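Long-range contacts in thiosulfate sulfurtransferase YnjE (Escherichia coli, PDB 2WLR), which catalyses the transfer of sulfur from thiosulfate to cyanide, giving thiocyanate and sulfite, as a periplasmic monomer built from rhodanese repeats: residues A[271-280]-A[386-396]; A[294-302]-A[403-411]. All blocks are in the same frame, centred on the assembly; numbering follows the deposited sequence.

How the contacts relate
Both contacts lie in the C-terminal part of the chain that carries the third rhodanese-like domain, their centres about 18 Å apart. Contact 1 joins an outermost strand of the parallel sheet to its neighbour; contact 2 lays the C-terminal tail against helix 296-300. Trp-396 NE1 of contact 1 lies 2.9 Å from Pro-403 O of contact 2, a probable hydrogen bond, and Trp-393 packs on Arg-294 in a cation-pi contact. The side chains of Val-388 and Phe-299 each lie about 9 Å from that of Arg-370, which probably binds the substrate and forms a salt bridge with Glu-298. Bound HEPES lies about 4 Å from the Trp-296 side chain and about 8 Å from that of Asp-390.

Contact 1: A[271-280]-A[386-396]; sequences QLMLDMEQAR and VSVYDGGWYEW
The Tyr-389 ring is held between Ala-279 CB on one face and the backbone of Gly-391 and Gly-392 on the other, while Leu-274 O meets its edge in the ring plane. Ala-279 CB sits 3.7 Å from the Tyr-389 centroid, 18° off the normal, a CH-pi contact. A second flat pair lies further along, where Trp-396 CZ3 covers one face of the Arg-280 guanidinium with the planes 31° apart; at that guanidinium's edge Glu-277 is gripped side-on through NE and NH2. The setting is the edge of the parallel sheet of a rhodanese domain, where strand 273-274 pairs with strand 386-389. Val-388 N donates to Leu-272 O, and Leu-274 N to Val-388 O at 2.8 Å; a weak bond from Asp-390 N to Leu-274 O ends the pairing. Directly after it, Asp-275 and Gln-278 form a capping box that starts helix 276-280.

On the side of the sheet away from Tyr-389, Met-273, a selenomethionine, is folded at both chi2 (73°) and chi3, a curl that places SE 3.8 Å from Val-388 CB and beside Asp-390 CB. The Asp-390 carboxylate itself turns to Lys-185 N and Arg-218. Selenomethionine Met-276 runs alongside Tyr-389, its CG 3.9 Å from Trp-396 CE3 and its SE oblique to that indole in a Met-aromatic contact. Tyr-389 OH donates to Glu-395 OE1 (2.7 Å), which probably fixes the carboxylate's rotation. The other oxygen, Glu-395 OE2, accepts from a water 2.7 Å away that in turn accepts from Met-276 N at 3.0 Å.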
loop_
_atom_site.group_PDB
_atom_site.type_symbol
_atom_site.label_atom_id
_atom_site.label_comp_id
_atom_site.label_asym_id
_atom_site.label_seq_id
_atom_site.Cartn_x
_atom_site.Cartn_y
_atom_site.Cartn_z
ATOM N N GLN A 271 -16.943 -8.520 -8.313
ATOM C CA GLN A 271 -16.130 -7.877 -9.347
ATOM C C GLN A 271 -14.662 -7.598 -8.892
ATOM O O GLN A 271 -13.806 -7.261 -9.698
ATOM C CB GLN A 271 -16.831 -6.581 -9.862
ATOM C CG GLN A 271 -16.739 -5.359 -8.979
ATOM C CD GLN A 271 -17.501 -5.438 -7.669
ATOM O OE1 GLN A 271 -18.343 -6.338 -7.470
ATOM N NE2 GLN A 271 -17.255 -4.486 -6.786
ATOM N N LEU A 272 -14.386 -7.738 -7.597
ATOM C CA LEU A 272 -13.033 -7.487 -7.074
ATOM C C LEU A 272 -12.084 -8.640 -7.344
ATOM O O LEU A 272 -10.870 -8.488 -7.154
ATOM C CB LEU A 272 -13.059 -7.189 -5.578
ATOM C CG LEU A 272 -13.920 -5.983 -5.174
ATOM C CD1 LEU A 272 -13.871 -5.745 -3.689
ATOM C CD2 LEU A 272 -13.529 -4.748 -5.969
HETATM N N MSE A 273 -12.600 -9.780 -7.788
HETATM C CA MSE A 273 -11.774 -10.925 -8.147
HETATM C C MSE A 273 -12.105 -11.359 -9.559
HETATM O O MSE A 273 -13.277 -11.415 -9.946
HETATM C CB MSE A 273 -11.989 -12.112 -7.213
HETATM C CG MSE A 273 -10.810 -13.091 -7.231
HETATM SE SE MSE A 273 -9.214 -12.415 -6.303
HETATM C CE MSE A 273 -9.473 -13.149 -4.620
ATOM N N LEU A 274 -11.073 -11.630 -10.341
ATOM C CA LEU A 274 -11.255 -12.161 -11.678
ATOM C C LEU A 274 -10.782 -13.585 -11.762
ATOM O O LEU A 274 -9.825 -13.994 -11.095
ATOM C CB LEU A 274 -10.508 -11.345 -12.724
ATOM C CG LEU A 274 -10.823 -9.880 -12.851
ATOM C CD1 LEU A 274 -10.169 -9.371 -14.143
ATOM C CD2 LEU A 274 -12.312 -9.562 -12.892
ATOM N N ASP A 275 -11.466 -14.336 -12.623
ATOM C CA ASP A 275 -11.023 -15.648 -13.012
ATOM C C ASP A 275 -10.175 -15.571 -14.295
ATOM O O ASP A 275 -9.975 -14.501 -14.856
ATOM C CB ASP A 275 -12.214 -16.615 -13.151
ATOM C CG ASP A 275 -13.101 -16.350 -14.361
ATOM O OD1 ASP A 275 -12.724 -15.654 -15.336
ATOM O OD2 ASP A 275 -14.231 -16.910 -14.338
HETATM N N MSE A 276 -9.689 -16.725 -14.754
HETATM C CA MSE A 276 -8.750 -16.727 -15.872
HETATM C C MSE A 276 -9.308 -16.147 -17.155
HETATM O O MSE A 276 -8.619 -15.407 -17.851
HETATM C CB MSE A 276 -8.244 -18.127 -16.139
HETATM C CG MSE A 276 -7.199 -18.187 -17.236
HETATM SE SE MSE A 276 -6.195 -19.844 -17.149
HETATM C CE MSE A 276 -7.709 -21.033 -17.410
ATOM N N GLU A 277 -10.546 -16.483 -17.482
ATOM C CA GLU A 277 -11.144 -15.986 -18.726
ATOM C C GLU A 277 -11.446 -14.487 -18.691
ATOM O O GLU A 277 -11.258 -13.770 -19.678
ATOM C CB GLU A 277 -12.371 -16.822 -19.077
ATOM C CG GLU A 277 -12.011 -18.267 -19.423
ATOM C CD GLU A 277 -10.876 -18.390 -20.445
ATOM O OE1 GLU A 277 -10.926 -17.726 -21.513
ATOM O OE2 GLU A 277 -9.908 -19.136 -20.172
ATOM N N GLN A 278 -11.843 -13.991 -17.528
ATOM C CA GLN A 278 -12.036 -12.554 -17.348
ATOM C C GLN A 278 -10.697 -11.816 -17.475
ATOM O O GLN A 278 -10.612 -10.771 -18.123
ATOM C CB GLN A 278 -12.656 -12.257 -15.985
ATOM C CG GLN A 278 -14.091 -12.708 -15.839
ATOM C CD GLN A 278 -14.557 -12.592 -14.411
ATOM O OE1 GLN A 278 -13.919 -13.086 -13.489
ATOM N NE2 GLN A 278 -15.660 -11.921 -14.222
ATOM N N ALA A 279 -9.648 -12.372 -16.881
ATOM C CA ALA A 279 -8.326 -11.768 -16.971
ATOM C C ALA A 279 -7.840 -11.723 -18.420
ATOM O O ALA A 279 -7.336 -10.695 -18.884
ATOM C CB ALA A 279 -7.339 -12.531 -16.097
ATOM N N ARG A 280 -8.003 -12.849 -19.107
ATOM C CA ARG A 280 -7.642 -12.964 -20.532
ATOM C C ARG A 280 -8.314 -11.867 -21.322
ATOM O O ARG A 280 -7.725 -11.285 -22.241
ATOM C CB ARG A 280 -8.071 -14.333 -21.077
ATOM C CG ARG A 280 -7.560 -14.596 -22.481
ATOM C CD ARG A 280 -8.208 -15.833 -23.100
ATOM N NE ARG A 280 -8.190 -17.009 -22.234
ATOM C CZ ARG A 280 -7.143 -17.817 -22.064
ATOM N NH1 ARG A 280 -5.993 -17.583 -22.694
ATOM N NH2 ARG A 280 -7.244 -18.848 -21.235
ATOM N N VAL A 386 -10.590 -1.648 -10.054
ATOM C CA VAL A 386 -9.459 -2.526 -9.795
ATOM C C VAL A 386 -9.914 -3.885 -9.269
ATOM O O VAL A 386 -10.982 -4.017 -8.672
ATOM C CB VAL A 386 -8.397 -1.880 -8.864
ATOM C CG1 VAL A 386 -7.617 -0.751 -9.593
ATOM C CG2 VAL A 386 -8.992 -1.393 -7.538
ATOM N N SER A 387 -9.089 -4.886 -9.486
ATOM C CA SER A 387 -9.361 -6.252 -9.031
ATOM C C SER A 387 -8.069 -7.033 -8.924
ATOM O O SER A 387 -6.980 -6.536 -9.276
ATOM C CB SER A 387 -10.276 -6.997 -9.983
ATOM O OG SER A 387 -9.685 -7.092 -11.285
ATOM N N VAL A 388 -8.186 -8.265 -8.448
ATOM C CA VAL A 388 -7.083 -9.209 -8.433
ATOM C C VAL A 388 -7.490 -10.403 -9.277
ATOM O O VAL A 388 -8.601 -10.921 -9.142
ATOM C CB VAL A 388 -6.708 -9.661 -7.020
ATOM C CG1 VAL A 388 -5.742 -10.830 -7.051
ATOM C CG2 VAL A 388 -6.137 -8.465 -6.216
ATOM N N TYR A 389 -6.624 -10.798 -10.219
ATOM C CA TYR A 389 -6.751 -12.073 -10.919
ATOM C C TYR A 389 -6.071 -13.123 -10.050
ATOM O O TYR A 389 -4.850 -13.242 -9.986
ATOM C CB TYR A 389 -6.148 -11.969 -12.342
ATOM C CG TYR A 389 -5.862 -13.333 -12.964
ATOM C CD1 TYR A 389 -6.763 -14.365 -12.821
ATOM C CD2 TYR A 389 -4.683 -13.588 -13.714
ATOM C CE1 TYR A 389 -6.513 -15.625 -13.345
ATOM C CE2 TYR A 389 -4.440 -14.848 -14.258
ATOM C CZ TYR A 389 -5.360 -15.850 -14.081
ATOM O OH TYR A 389 -5.161 -17.126 -14.577
ATOM N N ASP A 390 -6.881 -13.882 -9.334
ATOM C CA ASP A 390 -6.410 -14.780 -8.288
ATOM C C ASP A 390 -5.405 -15.815 -8.817
ATOM O O ASP A 390 -4.284 -15.968 -8.283
ATOM C CB ASP A 390 -7.631 -15.494 -7.649
ATOM C CG ASP A 390 -7.362 -16.073 -6.255
ATOM O OD1 ASP A 390 -6.220 -16.043 -5.732
ATOM O OD2 ASP A 390 -8.320 -16.631 -5.682
ATOM N N GLY A 391 -5.788 -16.495 -9.903
ATOM C CA GLY A 391 -4.972 -17.607 -10.401
ATOM C C GLY A 391 -3.529 -17.238 -10.726
ATOM O O GLY A 391 -2.588 -18.011 -10.469
ATOM N N GLY A 392 -3.356 -16.057 -11.314
ATOM C CA GLY A 392 -2.038 -15.546 -11.626
ATOM C C GLY A 392 -1.241 -16.448 -12.536
ATOM O O GLY A 392 -1.786 -17.189 -13.377
ATOM N N TRP A 393 0.066 -16.393 -12.361
ATOM C CA TRP A 393 0.959 -17.158 -13.212
ATOM C C TRP A 393 0.829 -18.649 -12.920
ATOM O O TRP A 393 0.948 -19.476 -13.820
ATOM C CB TRP A 393 2.396 -16.677 -13.024
ATOM C CG TRP A 393 3.388 -17.560 -13.727
ATOM C CD1 TRP A 393 4.309 -18.365 -13.150
ATOM C CD2 TRP A 393 3.571 -17.665 -15.141
ATOM N NE1 TRP A 393 5.051 -19.009 -14.129
ATOM C CE2 TRP A 393 4.609 -18.598 -15.355
ATOM C CE3 TRP A 393 2.932 -17.100 -16.236
ATOM C CZ2 TRP A 393 5.029 -18.967 -16.650
ATOM C CZ3 TRP A 393 3.329 -17.456 -17.509
ATOM C CH2 TRP A 393 4.388 -18.374 -17.701
ATOM N N TYR A 394 0.561 -19.019 -11.680
ATOM C CA TYR A 394 0.383 -20.440 -11.359
ATOM C C TYR A 394 -0.735 -21.091 -12.145
ATOM O O TYR A 394 -0.574 -22.175 -12.695
ATOM C CB TYR A 394 0.114 -20.621 -9.848
ATOM C CG TYR A 394 0.318 -22.004 -9.246
ATOM C CD1 TYR A 394 1.086 -22.989 -9.880
ATOM C CD2 TYR A 394 -0.204 -22.312 -8.002
ATOM C CE1 TYR A 394 1.266 -24.247 -9.300
ATOM C CE2 TYR A 394 -0.029 -23.554 -7.424
ATOM C CZ TYR A 394 0.729 -24.510 -8.064
ATOM O OH TYR A 394 0.881 -25.730 -7.432
ATOM N N GLU A 395 -1.883 -20.439 -12.208
ATOM C CA GLU A 395 -2.982 -20.955 -12.985
ATOM C C GLU A 395 -2.695 -20.850 -14.475
ATOM O O GLU A 395 -2.868 -21.845 -15.211
ATOM C CB GLU A 395 -4.268 -20.227 -12.628
ATOM C CG GLU A 395 -5.485 -20.853 -13.308
ATOM C CD GLU A 395 -6.745 -20.071 -13.154
ATOM O OE1 GLU A 395 -6.712 -18.815 -13.084
ATOM O OE2 GLU A 395 -7.788 -20.751 -13.151
ATOM N N TRP A 396 -2.292 -19.673 -14.935
ATOM C CA TRP A 396 -2.134 -19.412 -16.373
ATOM C C TRP A 396 -1.222 -20.453 -16.982
ATOM O O TRP A 396 -1.573 -21.090 -17.990
ATOM C CB TRP A 396 -1.557 -18.020 -16.588
ATOM C CG TRP A 396 -1.497 -17.578 -18.001
ATOM C CD1 TRP A 396 -0.438 -17.662 -18.836
ATOM C CD2 TRP A 396 -2.523 -16.902 -18.710
ATOM N NE1 TRP A 396 -0.737 -17.104 -20.034
ATOM C CE2 TRP A 396 -2.017 -16.625 -20.005
ATOM C CE3 TRP A 396 -3.833 -16.511 -18.399
ATOM C CZ2 TRP A 396 -2.768 -15.979 -20.976
ATOM C CZ3 TRP A 396 -4.576 -15.868 -19.374
ATOM C CH2 TRP A 396 -4.039 -15.604 -20.645
HETATM O O HOH W 1 -10.045 -19.320 -13.354
#

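Contact 2: A[294-302]-A[403-411]; sequences RSWPEFIGT and PVATGERGP
Phe-299 O is gripped by both terminal nitrogens of Arg-409, NH1 and NH2 each 3.0 Å away and approaching from the same face of the carbonyl plane. The same guanidinium lies flat on the Phe-299 ring, planes 13° apart, with NH2 over the ring centre and CZ 3.9 Å from the centroid, a cation-pi stack; Ala-405 CB covers its other face. NH1 also donates to Gly-407 O at 2.8 Å, tying the arginine back to its own loop. The tail thus closes over the C-terminal end of helix 296-300, a short helix of the third rhodanese repeat that finishes in a Schellman motif at Gly-301. There Ile-300 O accepts from Gly-407 N and from Thr-406 OG1, the latter at 3.1 Å. A leucine in place of Arg-409 would probably leave Phe-299 O without both donors and its ring without the stacked cation. Trp-296 meets Glu-408 at the indole edge: NE1 donates to OE1 at 3.1 Å, in the ring plane but from above the carboxylate plane. Bent at chi2 (-81°), the glutamate also brings OE2 to 3.6 Å from Ile-300 CD1, while Arg-409 O touches the indole edge at CH2.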
loop_
_atom_site.group_PDB
_atom_site.type_symbol
_atom_site.label_atom_id
_atom_site.label_comp_id
_atom_site.label_asym_id
_atom_site.label_seq_id
_atom_site.Cartn_x
_atom_site.Cartn_y
_atom_site.Cartn_z
ATOM N N ARG A 294 5.169 -8.828 -10.366
ATOM C CA ARG A 294 6.214 -9.817 -10.228
ATOM C C ARG A 294 7.564 -9.155 -10.393
ATOM O O ARG A 294 7.651 -8.100 -11.035
ATOM C CB ARG A 294 6.000 -10.942 -11.246
ATOM C CG ARG A 294 4.701 -11.705 -11.007
ATOM C CD ARG A 294 4.419 -12.810 -12.048
ATOM N NE ARG A 294 5.350 -13.917 -11.908
ATOM C CZ ARG A 294 5.717 -14.731 -12.903
ATOM N NH1 ARG A 294 5.285 -14.523 -14.137
ATOM N NH2 ARG A 294 6.574 -15.720 -12.653
ATOM N N SER A 295 8.593 -9.725 -9.784
ATOM C CA SER A 295 9.951 -9.150 -9.892
ATOM C C SER A 295 10.364 -9.202 -11.354
ATOM O O SER A 295 9.874 -10.043 -12.108
ATOM C CB SER A 295 10.943 -9.906 -9.024
ATOM O OG SER A 295 11.116 -11.250 -9.471
ATOM N N TRP A 296 11.268 -8.328 -11.747
ATOM C CA TRP A 296 11.737 -8.328 -13.132
ATOM C C TRP A 296 12.285 -9.718 -13.592
ATOM O O TRP A 296 11.944 -10.142 -14.691
ATOM C CB TRP A 296 12.760 -7.186 -13.349
ATOM C CG TRP A 296 13.079 -6.970 -14.767
ATOM C CD1 TRP A 296 14.254 -7.279 -15.397
ATOM C CD2 TRP A 296 12.235 -6.389 -15.745
ATOM N NE1 TRP A 296 14.168 -6.925 -16.701
ATOM C CE2 TRP A 296 12.950 -6.366 -16.956
ATOM C CE3 TRP A 296 10.929 -5.874 -15.724
ATOM C CZ2 TRP A 296 12.403 -5.868 -18.122
ATOM C CZ3 TRP A 296 10.394 -5.387 -16.876
ATOM C CH2 TRP A 296 11.129 -5.384 -18.076
ATOM N N PRO A 297 13.099 -10.414 -12.772
ATOM C CA PRO A 297 13.523 -11.780 -13.188
ATOM C C PRO A 297 12.350 -12.732 -13.490
ATOM O O PRO A 297 12.449 -13.598 -14.364
ATOM C CB PRO A 297 14.334 -12.266 -11.998
ATOM C CG PRO A 297 14.925 -10.995 -11.447
ATOM C CD PRO A 297 13.797 -9.978 -11.556
ATOM N N GLU A 298 11.252 -12.600 -12.745
ATOM C CA GLU A 298 10.039 -13.341 -13.062
ATOM C C GLU A 298 9.400 -12.862 -14.377
ATOM O O GLU A 298 8.996 -13.656 -15.230
ATOM C CB GLU A 298 9.016 -13.183 -11.928
ATOM C CG GLU A 298 9.340 -13.907 -10.657
ATOM C CD GLU A 298 8.418 -13.457 -9.525
ATOM O OE1 GLU A 298 7.292 -13.997 -9.450
ATOM O OE2 GLU A 298 8.823 -12.547 -8.773
ATOM N N PHE A 299 9.265 -11.547 -14.532
ATOM C CA PHE A 299 8.649 -10.941 -15.706
ATOM C C PHE A 299 9.377 -11.339 -16.995
ATOM O O PHE A 299 8.729 -11.551 -18.019
ATOM C CB PHE A 299 8.609 -9.406 -15.562
ATOM C CG PHE A 299 7.830 -8.699 -16.631
ATOM C CD1 PHE A 299 6.427 -8.647 -16.602
ATOM C CD2 PHE A 299 8.480 -8.055 -17.681
ATOM C CE1 PHE A 299 5.709 -8.001 -17.550
ATOM C CE2 PHE A 299 7.738 -7.397 -18.661
ATOM C CZ PHE A 299 6.348 -7.381 -18.596
ATOM N N ILE A 300 10.697 -11.492 -16.933
ATOM C CA ILE A 300 11.450 -11.827 -18.148
ATOM C C ILE A 300 11.711 -13.317 -18.311
ATOM O O ILE A 300 12.219 -13.726 -19.356
ATOM C CB ILE A 300 12.766 -11.000 -18.283
ATOM C CG1 ILE A 300 13.777 -11.354 -17.195
ATOM C CG2 ILE A 300 12.421 -9.518 -18.330
ATOM C CD1 ILE A 300 15.203 -10.733 -17.415
ATOM N N GLY A 301 11.381 -14.113 -17.297
ATOM C CA GLY A 301 11.355 -15.562 -17.411
ATOM C C GLY A 301 12.605 -16.285 -16.935
ATOM O O GLY A 301 12.810 -17.450 -17.280
ATOM N N THR A 302 13.437 -15.624 -16.138
ATOM C CA THR A 302 14.629 -16.238 -15.562
ATOM C C THR A 302 14.326 -17.219 -14.436
ATOM O O THR A 302 15.085 -18.175 -14.177
ATOM C CB THR A 302 15.528 -15.142 -14.979
ATOM O OG1 THR A 302 15.627 -14.073 -15.931
ATOM C CG2 THR A 302 16.920 -15.705 -14.613
ATOM N N PRO A 403 -0.856 -18.277 -23.922
ATOM C CA PRO A 403 0.298 -17.556 -24.475
ATOM C C PRO A 403 1.230 -17.001 -23.405
ATOM O O PRO A 403 0.757 -16.387 -22.424
ATOM C CB PRO A 403 -0.343 -16.417 -25.259
ATOM C CG PRO A 403 -1.717 -16.903 -25.595
ATOM C CD PRO A 403 -2.127 -17.712 -24.408
ATOM N N VAL A 404 2.530 -17.222 -23.601
ATOM C CA VAL A 404 3.589 -16.831 -22.667
ATOM C C VAL A 404 4.542 -15.838 -23.345
ATOM O O VAL A 404 4.922 -16.014 -24.525
ATOM C CB VAL A 404 4.397 -18.078 -22.149
ATOM C CG1 VAL A 404 5.650 -17.658 -21.353
ATOM C CG2 VAL A 404 3.526 -19.001 -21.315
ATOM N N ALA A 405 4.918 -14.779 -22.621
ATOM C CA ALA A 405 5.959 -13.840 -23.073
ATOM C C ALA A 405 7.208 -14.068 -22.243
ATOM O O ALA A 405 7.128 -14.413 -21.065
ATOM C CB ALA A 405 5.517 -12.398 -22.928
ATOM N N THR A 406 8.372 -13.869 -22.850
ATOM C CA THR A 406 9.622 -14.085 -22.152
ATOM C C THR A 406 10.683 -13.111 -22.638
ATOM O O THR A 406 10.537 -12.508 -23.695
ATOM C CB THR A 406 10.118 -15.526 -22.330
ATOM O OG1 THR A 406 11.148 -15.810 -21.374
ATOM C CG2 THR A 406 10.656 -15.749 -23.736
ATOM N N GLY A 407 11.735 -12.971 -21.845
ATOM C CA GLY A 407 12.869 -12.120 -22.191
ATOM C C GLY A 407 12.672 -10.632 -21.976
ATOM O O GLY A 407 11.556 -10.144 -21.723
ATOM N N GLU A 408 13.783 -9.909 -22.086
ATOM C CA GLU A 408 13.804 -8.462 -21.932
ATOM C C GLU A 408 12.880 -7.821 -22.968
ATOM O O GLU A 408 12.893 -8.179 -24.166
ATOM C CB GLU A 408 15.242 -7.937 -22.064
ATOM C CG GLU A 408 16.196 -8.404 -20.963
ATOM C CD GLU A 408 16.080 -7.589 -19.674
ATOM O OE1 GLU A 408 15.240 -6.678 -19.646
ATOM O OE2 GLU A 408 16.830 -7.854 -18.707
ATOM N N ARG A 409 12.060 -6.887 -22.501
ATOM C CA ARG A 409 11.106 -6.187 -23.348
ATOM C C ARG A 409 10.573 -4.980 -22.608
ATOM O O ARG A 409 10.788 -4.839 -21.403
ATOM C CB ARG A 409 9.951 -7.101 -23.765
ATOM C CG ARG A 409 9.046 -7.561 -22.608
ATOM C CD ARG A 409 8.185 -8.767 -23.030
ATOM N NE ARG A 409 7.344 -9.219 -21.918
ATOM C CZ ARG A 409 7.731 -10.024 -20.939
ATOM N NH1 ARG A 409 8.969 -10.479 -20.840
ATOM N NH2 ARG A 409 6.871 -10.346 -19.985
ATOM N N GLY A 410 9.835 -4.144 -23.321
ATOM C CA GLY A 410 9.331 -2.901 -22.774
ATOM C C GLY A 410 7.882 -2.670 -23.118
ATOM O O GLY A 410 7.232 -3.530 -23.720
ATOM N N PRO A 411 7.348 -1.504 -22.709
ATOM C CA PRO A 411 5.968 -1.085 -22.952
ATOM C C PRO A 411 5.595 -1.046 -24.440
ATOM O O PRO A 411 6.360 -0.513 -25.255
ATOM C CB PRO A 411 5.918 0.327 -22.361
ATOM C CG PRO A 411 7.049 0.401 -21.395
ATOM C CD PRO A 411 8.097 -0.543 -21.880
#